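Local coordinates for protein HAT1-interacting factor 1 (Saccharomyces cerevisiae, PDB 4NQ0) that chaperones histones H3 and H4 as a component of the nuclear HAT-B acetyltransferase complex and also binds the H2A-H2B dimer, at residues Asp288-Val293 with Leu302-His307; Glu163-His168 with His258-Leu263; His16-Asp21 with Asp55-Asp60. All blocks are in the same frame, centred on the assembly; numbering follows the deposited sequence.

Along the all-helical chain the contacts come in the order 3, 2, 1. Contact 3 sets helix 14-34 against the loop between helices 38-51 and 61-77, across the chain's centre from the others, about 44 Å from contact 1 and about 34 Å from contact 2 between centres. Contact 2 brings the 163-168 loop, from histone-binding region 80-199, onto helix 252-266 at the end of predicted TPR 2; contact 1, all but D288, lies in predicted TPR 3. Their centres are about 13 Å apart, and R304 packs on L260 and L263, A289 on Y259. Helices 252-266, 273-290 and 298-316 form one block in the H2A-H2B-interacting region, with that loop laid upon it.

Contact 1 (Asp288-Val293 with Leu302-His307); sequences DALRWV and LKRFKH
The C-terminal end of helix 273-290 faces the first half of helix 298-316 across a short connection, with the closest CA atoms, those of L290 and F305, 8.8 Å apart. L290 points into the gap and carries most of the contact from its side. Its CG lies anti to the backbone N (chi1 -161°), and from there the CD2 branch reaches the aliphatic root of R304, 3.7 Å from R304 CB, with CG of the arginine almost as near. The two side chains cross at about a right angle, and one methyl of L290 rests against the first two methylenes of R304. The chain of R304 bends at chi2 (79°) and carries its guanidinium away, to a salt bridge with E283 through NH2 and a hydrogen bond from NH1 to the carbonyl of L170; the charged end is thereby satisfied although the residue is buried. F305 comes from the next position on the same helix. One corner of its ring, CE1, is 4.1 Å from L290 CB, in an oblique approach, while the ring edge is directed at the backbone of R291, with CZ 4.3 Å from R291 N. Beyond this edge the R291 side chain turns outward to a salt bridge with D336, and one face of its guanidinium lies against W292, whose CZ2 sits over the guanidinium centre. F305 also touches D336 and I337, which brings helix 323-344 up to the same junction. With helix 252-266 touching R304 through L260 and L263, the buried leucine-phenylalanine contact joins consecutive antiparallel helices, the packing expected of a TPR-type helical array, here at the start of predicted TPR 3.

Contact 2 (Glu163-His168 with His258-Leu263); sequences ERLALH and HYLKAL
L165 meets L260 where an irregular loop, E163-H168, extended only at R164-A166, runs past helix 252-266, the helix that brings predicted TPR 2 to its end; this is a loop-on-helix contact on the flank of a TPR-type array. The tight part is small and apolar. With CG anti to its backbone N (chi1 177°), the chain of L165 swings so that CD1 approaches the helix, and L260 extends from its own turn to meet it methyl to methyl, the two CD1 atoms 3.7 Å apart. V296 touches L165 and R304 touches L260, continuing the pair, and a hydrogen bond between L165 N and the hydroxyl of S253 also ties this part of the loop to the same helix.

The looser side lies at E163, where the approach is longer and no direct bond forms. Its chain bends at chi2 (81°), its carboxylate plane stands 72° from the H258 ring, and OE1 stays 4.9 Å from H258 NE2. The imidazole is held by others: NE2 by E182 and ND1 by E246. The carboxylates of E163 and E182 lie close together, and K261, salt-bridged to E182 and D180, and H258 if protonated, would probably ease that repulsion. What E163 does offer the imidazole is a methylene, its CG lying 4.1 Å from H258 NE2.

Contact 3 (His16-Asp21 with Asp55-Asp60); sequences HKVQID and DGLLPD
V18 is the first residue of H16-D21 to meet the D55-D60 loop. It points at the loop from helix 14-34, and its CG1, anti to the backbone N (chi1 169°), lies 3.6 Å from L57 CD2. The two side chains slide past each other in opposite directions, so their methyls meet alongside. Q19 follows on the same turn. Its chain bends at chi2 and crosses L57 at about a right angle, bringing its amide end to the other methyl, CD1. L57 thus presents one branch to each of two consecutive helix residues, and its side chain spans the gap while the CA atoms of Q19 and L57 stay 8.3 Å apart.

The contact lies at the protein surface, where the loop joins helix 38-51 to helix 61-77. V18 and P59 both touch L52, just past helix 38-51; D60 N-caps helix 61-77 through OD1 to E62 N and packs on M22 and V26, farther along helix 14-34, so the loop ties all three N-terminal helices together.

Contact 1 (Asp288-Val293 with Leu302-His307)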
loop_
_atom_site.group_PDB
_atom_site.type_symbol
_atom_site.label_atom_id
_atom_site.label_comp_id
_atom_site.label_asym_id
_atom_site.label_seq_id
_atom_site.Cartn_x
_atom_site.Cartn_y
_atom_site.Cartn_z
ATOM N N ASP A 288 6.842 -12.036 -5.278
ATOM C CA ASP A 288 6.308 -12.940 -4.278
ATOM C C ASP A 288 4.816 -13.214 -4.505
ATOM O O ASP A 288 4.368 -14.337 -4.333
ATOM C CB ASP A 288 6.533 -12.408 -2.861
ATOM C CG ASP A 288 6.615 -13.526 -1.837
ATOM O OD1 ASP A 288 7.600 -14.288 -1.879
ATOM O OD2 ASP A 288 5.697 -13.643 -0.999
ATOM N N ALA A 289 4.061 -12.195 -4.888
ATOM C CA ALA A 289 2.657 -12.372 -5.225
ATOM C C ALA A 289 2.516 -13.104 -6.562
ATOM O O ALA A 289 1.678 -13.985 -6.700
ATOM C CB ALA A 289 1.950 -11.033 -5.277
ATOM N N LEU A 290 3.362 -12.741 -7.523
ATOM C CA LEU A 290 3.368 -13.330 -8.859
ATOM C C LEU A 290 3.520 -14.844 -8.870
ATOM O O LEU A 290 2.981 -15.508 -9.753
ATOM C CB LEU A 290 4.483 -12.695 -9.698
ATOM C CG LEU A 290 4.484 -12.771 -11.220
ATOM C CD1 LEU A 290 3.122 -12.469 -11.818
ATOM C CD2 LEU A 290 5.540 -11.792 -11.758
ATOM N N ARG A 291 4.233 -15.408 -7.900
ATOM C CA ARG A 291 4.369 -16.872 -7.870
ATOM C C ARG A 291 3.033 -17.589 -7.650
ATOM O O ARG A 291 2.868 -18.717 -8.092
ATOM C CB ARG A 291 5.431 -17.327 -6.867
ATOM C CG ARG A 291 5.107 -17.052 -5.430
ATOM C CD ARG A 291 6.377 -16.941 -4.579
ATOM N NE ARG A 291 6.844 -18.263 -4.174
ATOM C CZ ARG A 291 6.914 -18.708 -2.918
ATOM N NH1 ARG A 291 6.579 -17.931 -1.890
ATOM N NH2 ARG A 291 7.343 -19.943 -2.687
ATOM N N TRP A 292 2.066 -16.917 -7.027
ATOM C CA TRP A 292 0.782 -17.536 -6.715
ATOM C C TRP A 292 -0.333 -17.261 -7.728
ATOM O O TRP A 292 -1.416 -17.846 -7.626
ATOM C CB TRP A 292 0.331 -17.093 -5.322
ATOM C CG TRP A 292 1.381 -17.372 -4.314
ATOM C CD1 TRP A 292 2.126 -16.458 -3.625
ATOM C CD2 TRP A 292 1.860 -18.663 -3.925
ATOM N NE1 TRP A 292 3.030 -17.105 -2.810
ATOM C CE2 TRP A 292 2.888 -18.458 -2.976
ATOM C CE3 TRP A 292 1.511 -19.976 -4.277
ATOM C CZ2 TRP A 292 3.570 -19.514 -2.370
ATOM C CZ3 TRP A 292 2.191 -21.030 -3.676
ATOM C CH2 TRP A 292 3.211 -20.791 -2.730
ATOM N N VAL A 293 -0.091 -16.378 -8.692
ATOM C CA VAL A 293 -1.131 -16.017 -9.638
ATOM C C VAL A 293 -1.129 -17.026 -10.790
ATOM O O VAL A 293 -0.131 -17.173 -11.494
ATOM C CB VAL A 293 -0.980 -14.548 -10.118
ATOM C CG1 VAL A 293 0.251 -14.377 -10.973
ATOM C CG2 VAL A 293 -2.234 -14.095 -10.867
ATOM N N LEU A 302 8.669 -15.393 -15.715
ATOM C CA LEU A 302 10.123 -15.525 -15.791
ATOM C C LEU A 302 10.791 -14.202 -16.113
ATOM O O LEU A 302 11.803 -13.861 -15.505
ATOM C CB LEU A 302 10.538 -16.580 -16.825
ATOM C CG LEU A 302 10.363 -18.042 -16.401
ATOM C CD1 LEU A 302 10.684 -19.013 -17.559
ATOM C CD2 LEU A 302 11.249 -18.322 -15.184
ATOM N N LYS A 303 10.220 -13.454 -17.054
ATOM C CA LYS A 303 10.782 -12.149 -17.429
ATOM C C LYS A 303 10.798 -11.177 -16.256
ATOM O O LYS A 303 11.759 -10.433 -16.089
ATOM C CB LYS A 303 10.011 -11.524 -18.589
ATOM C CG LYS A 303 10.148 -12.285 -19.895
ATOM C CD LYS A 303 9.433 -11.601 -21.074
ATOM C CE LYS A 303 9.372 -12.570 -22.269
ATOM N NZ LYS A 303 8.777 -11.992 -23.519
ATOM N N ARG A 304 9.734 -11.177 -15.450
ATOM C CA ARG A 304 9.668 -10.272 -14.288
ATOM C C ARG A 304 10.614 -10.734 -13.186
ATOM O O ARG A 304 11.292 -9.910 -12.566
ATOM C CB ARG A 304 8.244 -10.153 -13.728
ATOM C CG ARG A 304 8.087 -9.060 -12.671
ATOM C CD ARG A 304 7.967 -7.687 -13.321
ATOM N NE ARG A 304 8.153 -6.578 -12.377
ATOM C CZ ARG A 304 7.874 -5.299 -12.625
ATOM N NH1 ARG A 304 7.331 -4.923 -13.784
ATOM N NH2 ARG A 304 8.119 -4.377 -11.686
ATOM N N PHE A 305 10.656 -12.039 -12.929
ATOM C CA PHE A 305 11.589 -12.565 -11.942
ATOM C C PHE A 305 13.040 -12.202 -12.287
ATOM O O PHE A 305 13.802 -11.784 -11.419
ATOM C CB PHE A 305 11.484 -14.089 -11.811
ATOM C CG PHE A 305 10.165 -14.586 -11.288
ATOM C CD1 PHE A 305 9.401 -13.831 -10.425
ATOM C CD2 PHE A 305 9.713 -15.848 -11.636
ATOM C CE1 PHE A 305 8.209 -14.293 -9.951
ATOM C CE2 PHE A 305 8.515 -16.323 -11.162
ATOM C CZ PHE A 305 7.756 -15.547 -10.309
ATOM N N LYS A 306 13.422 -12.363 -13.549
ATOM C CA LYS A 306 14.797 -12.091 -13.956
ATOM C C LYS A 306 15.123 -10.609 -13.868
ATOM O O LYS A 306 16.247 -10.229 -13.551
ATOM C CB LYS A 306 15.046 -12.599 -15.373
ATOM C CG LYS A 306 15.174 -14.109 -15.437
ATOM C CD LYS A 306 15.100 -14.606 -16.872
ATOM C CE LYS A 306 15.280 -16.113 -16.944
ATOM N NZ LYS A 306 14.922 -16.637 -18.291
ATOM N N HIS A 307 14.139 -9.777 -14.170
ATOM C CA HIS A 307 14.284 -8.345 -13.990
ATOM C C HIS A 307 14.583 -8.007 -12.521
ATOM O O HIS A 307 15.463 -7.210 -12.225
ATOM C CB HIS A 307 13.011 -7.642 -14.460
ATOM C CG HIS A 307 12.878 -6.239 -13.964
ATOM N ND1 HIS A 307 13.500 -5.172 -14.574
ATOM C CD2 HIS A 307 12.206 -5.731 -12.904
ATOM C CE1 HIS A 307 13.212 -4.064 -13.913
ATOM N NE2 HIS A 307 12.424 -4.376 -12.899
#

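Contact 2 (Glu163-His168 with His258-Leu263)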
loop_
_atom_site.group_PDB
_atom_site.type_symbol
_atom_site.label_atom_id
_atom_site.label_comp_id
_atom_site.label_asym_id
_atom_site.label_seq_id
_atom_site.Cartn_x
_atom_site.Cartn_y
_atom_site.Cartn_z
ATOM N N GLU A 163 -8.630 -2.677 -11.620
ATOM C CA GLU A 163 -7.906 -3.065 -10.392
ATOM C C GLU A 163 -7.200 -4.422 -10.486
ATOM O O GLU A 163 -6.332 -4.723 -9.673
ATOM C CB GLU A 163 -8.855 -3.107 -9.180
ATOM C CG GLU A 163 -8.613 -2.018 -8.159
ATOM C CD GLU A 163 -9.241 -0.693 -8.548
ATOM O OE1 GLU A 163 -9.741 -0.003 -7.629
ATOM O OE2 GLU A 163 -9.240 -0.349 -9.760
ATOM N N ARG A 164 -7.611 -5.255 -11.433
ATOM C CA ARG A 164 -6.938 -6.526 -11.675
ATOM C C ARG A 164 -5.669 -6.302 -12.490
ATOM O O ARG A 164 -5.561 -5.321 -13.225
ATOM C CB ARG A 164 -7.873 -7.513 -12.378
ATOM C CG ARG A 164 -8.896 -8.100 -11.425
ATOM C CD ARG A 164 -9.857 -9.030 -12.111
ATOM N NE ARG A 164 -9.280 -10.355 -12.309
ATOM C CZ ARG A 164 -9.955 -11.393 -12.791
ATOM N NH1 ARG A 164 -11.239 -11.267 -13.126
ATOM N NH2 ARG A 164 -9.346 -12.564 -12.938
ATOM N N LEU A 165 -4.710 -7.208 -12.330
ATOM C CA LEU A 165 -3.476 -7.164 -13.096
ATOM C C LEU A 165 -3.785 -7.361 -14.585
ATOM O O LEU A 165 -4.498 -8.286 -14.965
ATOM C CB LEU A 165 -2.493 -8.241 -12.610
ATOM C CG LEU A 165 -1.155 -8.384 -13.360
ATOM C CD1 LEU A 165 -0.249 -7.155 -13.200
ATOM C CD2 LEU A 165 -0.434 -9.644 -12.900
ATOM N N ALA A 166 -3.275 -6.448 -15.402
ATOM C CA ALA A 166 -3.177 -6.646 -16.835
ATOM C C ALA A 166 -1.768 -7.166 -17.113
ATOM O O ALA A 166 -0.802 -6.641 -16.579
ATOM C CB ALA A 166 -3.417 -5.335 -17.567
ATOM N N LEU A 167 -1.661 -8.196 -17.945
ATOM C CA LEU A 167 -0.367 -8.757 -18.342
ATOM C C LEU A 167 0.657 -7.694 -18.733
ATOM O O LEU A 167 1.822 -7.786 -18.344
ATOM C CB LEU A 167 -0.554 -9.738 -19.503
ATOM C CG LEU A 167 -0.637 -11.223 -19.154
ATOM C CD1 LEU A 167 -1.154 -11.466 -17.743
ATOM C CD2 LEU A 167 -1.477 -11.970 -20.158
ATOM N N HIS A 168 0.217 -6.684 -19.486
ATOM C CA HIS A 168 1.122 -5.649 -19.980
ATOM C C HIS A 168 1.742 -4.823 -18.860
ATOM O O HIS A 168 2.800 -4.237 -19.044
ATOM C CB HIS A 168 0.433 -4.734 -21.010
ATOM C CG HIS A 168 -0.734 -3.962 -20.476
ATOM N ND1 HIS A 168 -2.039 -4.286 -20.782
ATOM C CD2 HIS A 168 -0.795 -2.867 -19.679
ATOM C CE1 HIS A 168 -2.856 -3.431 -20.191
ATOM N NE2 HIS A 168 -2.127 -2.558 -19.514
ATOM N N HIS A 258 -1.423 -3.501 -7.264
ATOM C CA HIS A 258 -1.143 -2.429 -6.299
ATOM C C HIS A 258 0.332 -2.268 -5.972
ATOM O O HIS A 258 0.819 -1.141 -5.851
ATOM C CB HIS A 258 -2.000 -2.578 -5.051
ATOM C CG HIS A 258 -3.414 -2.153 -5.271
ATOM N ND1 HIS A 258 -4.497 -2.919 -4.896
ATOM C CD2 HIS A 258 -3.921 -1.058 -5.886
ATOM C CE1 HIS A 258 -5.611 -2.295 -5.245
ATOM N NE2 HIS A 258 -5.288 -1.166 -5.853
ATOM N N TYR A 259 1.049 -3.376 -5.841
ATOM C CA TYR A 259 2.517 -3.313 -5.687
ATOM C C TYR A 259 3.190 -2.584 -6.864
ATOM O O TYR A 259 4.124 -1.788 -6.683
ATOM C CB TYR A 259 3.109 -4.709 -5.559
ATOM C CG TYR A 259 2.789 -5.465 -4.281
ATOM C CD1 TYR A 259 2.685 -4.820 -3.049
ATOM C CD2 TYR A 259 2.646 -6.844 -4.302
ATOM C CE1 TYR A 259 2.403 -5.529 -1.876
ATOM C CE2 TYR A 259 2.384 -7.562 -3.146
ATOM C CZ TYR A 259 2.267 -6.905 -1.934
ATOM O OH TYR A 259 2.011 -7.621 -0.791
ATOM N N LEU A 260 2.714 -2.862 -8.075
ATOM C CA LEU A 260 3.186 -2.155 -9.261
ATOM C C LEU A 260 2.838 -0.674 -9.262
ATOM O O LEU A 260 3.608 0.129 -9.791
ATOM C CB LEU A 260 2.625 -2.783 -10.534
ATOM C CG LEU A 260 3.185 -4.167 -10.906
ATOM C CD1 LEU A 260 2.315 -4.758 -11.990
ATOM C CD2 LEU A 260 4.633 -4.098 -11.353
ATOM N N LYS A 261 1.671 -0.322 -8.730
ATOM C CA LYS A 261 1.296 1.085 -8.579
ATOM C C LYS A 261 2.208 1.770 -7.566
ATOM O O LYS A 261 2.637 2.896 -7.788
ATOM C CB LYS A 261 -0.168 1.236 -8.128
ATOM C CG LYS A 261 -1.191 0.872 -9.192
ATOM C CD LYS A 261 -1.734 2.072 -9.967
ATOM C CE LYS A 261 -2.598 2.961 -9.090
ATOM N NZ LYS A 261 -3.919 3.316 -9.675
ATOM N N ALA A 262 2.508 1.084 -6.467
ATOM C CA ALA A 262 3.384 1.634 -5.438
ATOM C C ALA A 262 4.756 1.898 -6.043
ATOM O O ALA A 262 5.321 2.972 -5.886
ATOM C CB ALA A 262 3.503 0.675 -4.249
ATOM N N LEU A 263 5.258 0.909 -6.768
ATOM C CA LEU A 263 6.544 1.002 -7.434
ATOM C C LEU A 263 6.586 2.218 -8.364
ATOM O O LEU A 263 7.540 2.979 -8.340
ATOM C CB LEU A 263 6.816 -0.307 -8.181
ATOM C CG LEU A 263 8.186 -0.583 -8.794
ATOM C CD1 LEU A 263 9.296 -0.720 -7.749
ATOM C CD2 LEU A 263 8.089 -1.866 -9.638
#

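Contact 3 (His16-Asp21 with Asp55-Asp60)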
loop_
_atom_site.group_PDB
_atom_site.type_symbol
_atom_site.label_atom_id
_atom_site.label_comp_id
_atom_site.label_asym_id
_atom_site.label_seq_id
_atom_site.Cartn_x
_atom_site.Cartn_y
_atom_site.Cartn_z
ATOM N N HIS A 16 -9.765 25.003 14.834
ATOM C CA HIS A 16 -8.448 24.787 15.424
ATOM C C HIS A 16 -8.468 23.781 16.592
ATOM O O HIS A 16 -7.612 22.913 16.685
ATOM C CB HIS A 16 -7.861 26.089 15.925
ATOM C CG HIS A 16 -6.553 25.899 16.610
ATOM N ND1 HIS A 16 -5.400 25.579 15.923
ATOM C CD2 HIS A 16 -6.219 25.918 17.922
ATOM C CE1 HIS A 16 -4.405 25.445 16.780
ATOM N NE2 HIS A 16 -4.874 25.647 17.999
ATOM N N LYS A 17 -9.438 23.941 17.489
ATOM C CA LYS A 17 -9.642 23.017 18.613
ATOM C C LYS A 17 -9.842 21.591 18.117
ATOM O O LYS A 17 -9.238 20.652 18.638
ATOM C CB LYS A 17 -10.868 23.420 19.427
ATOM C CG LYS A 17 -10.756 24.752 20.174
ATOM C CD LYS A 17 -12.122 25.144 20.755
ATOM C CE LYS A 17 -12.205 26.617 21.164
ATOM N NZ LYS A 17 -11.256 26.976 22.254
ATOM N N VAL A 18 -10.688 21.436 17.104
ATOM C CA VAL A 18 -10.912 20.129 16.487
ATOM C C VAL A 18 -9.623 19.589 15.865
ATOM O O VAL A 18 -9.284 18.423 16.049
ATOM C CB VAL A 18 -12.022 20.180 15.425
ATOM C CG1 VAL A 18 -12.050 18.891 14.622
ATOM C CG2 VAL A 18 -13.398 20.438 16.083
ATOM N N GLN A 19 -8.902 20.450 15.151
ATOM C CA GLN A 19 -7.638 20.070 14.513
ATOM C C GLN A 19 -6.631 19.512 15.527
ATOM O O GLN A 19 -6.080 18.426 15.337
ATOM C CB GLN A 19 -7.031 21.287 13.795
ATOM C CG GLN A 19 -5.648 21.074 13.221
ATOM C CD GLN A 19 -5.636 20.094 12.074
ATOM O OE1 GLN A 19 -4.906 19.100 12.095
ATOM N NE2 GLN A 19 -6.443 20.368 11.052
ATOM N N ILE A 20 -6.405 20.268 16.596
ATOM C CA ILE A 20 -5.459 19.886 17.647
ATOM C C ILE A 20 -5.853 18.563 18.317
ATOM O O ILE A 20 -5.003 17.689 18.518
ATOM C CB ILE A 20 -5.314 21.014 18.702
ATOM C CG1 ILE A 20 -4.429 22.134 18.137
ATOM C CG2 ILE A 20 -4.706 20.476 20.008
ATOM N N ASP A 21 -7.140 18.406 18.622
ATOM C CA ASP A 21 -7.636 17.152 19.204
ATOM C C ASP A 21 -7.379 15.956 18.282
ATOM O O ASP A 21 -6.942 14.891 18.739
ATOM C CB ASP A 21 -9.133 17.261 19.513
ATOM C CG ASP A 21 -9.760 15.918 19.882
ATOM O OD1 ASP A 21 -9.763 15.576 21.083
ATOM O OD2 ASP A 21 -10.271 15.218 18.977
ATOM N N ASP A 55 -18.742 19.172 8.042
ATOM C CA ASP A 55 -18.427 20.182 7.025
ATOM C C ASP A 55 -17.147 20.978 7.306
ATOM O O ASP A 55 -16.893 21.392 8.433
ATOM C CB ASP A 55 -19.602 21.146 6.847
ATOM C CG ASP A 55 -19.593 21.830 5.487
ATOM N N GLY A 56 -16.339 21.172 6.263
ATOM C CA GLY A 56 -15.254 22.158 6.280
ATOM C C GLY A 56 -13.942 21.767 6.942
ATOM O O GLY A 56 -13.114 22.643 7.225
ATOM N N LEU A 57 -13.730 20.478 7.193
ATOM C CA LEU A 57 -12.441 20.022 7.715
ATOM C C LEU A 57 -12.099 18.612 7.278
ATOM O O LEU A 57 -12.686 17.655 7.763
ATOM C CB LEU A 57 -12.409 20.069 9.237
ATOM C CG LEU A 57 -11.011 19.710 9.757
ATOM C CD1 LEU A 57 -10.135 20.965 9.811
ATOM C CD2 LEU A 57 -11.093 19.021 11.105
ATOM N N LEU A 58 -11.109 18.488 6.406
ATOM C CA LEU A 58 -10.677 17.180 5.933
ATOM C C LEU A 58 -9.919 16.457 7.032
ATOM O O LEU A 58 -8.979 17.007 7.586
ATOM C CB LEU A 58 -9.797 17.328 4.694
ATOM C CG LEU A 58 -10.483 17.200 3.327
ATOM C CD1 LEU A 58 -11.978 17.496 3.404
ATOM C CD2 LEU A 58 -9.786 18.099 2.300
ATOM N N PRO A 59 -10.315 15.212 7.343
ATOM C CA PRO A 59 -9.633 14.489 8.398
ATOM C C PRO A 59 -8.233 14.061 7.985
ATOM O O PRO A 59 -7.918 14.012 6.792
ATOM C CB PRO A 59 -10.522 13.271 8.618
ATOM C CG PRO A 59 -11.157 13.050 7.361
ATOM C CD PRO A 59 -11.358 14.389 6.719
ATOM N N ASP A 60 -7.406 13.779 8.982
ATOM C CA ASP A 60 -6.030 13.358 8.768
ATOM C C ASP A 60 -6.058 11.979 8.112
ATOM O O ASP A 60 -6.708 11.080 8.622
ATOM C CB ASP A 60 -5.313 13.311 10.120
ATOM C CG ASP A 60 -3.808 13.102 9.996
ATOM O OD1 ASP A 60 -3.370 12.323 9.126
ATOM O OD2 ASP A 60 -3.057 13.727 10.790
#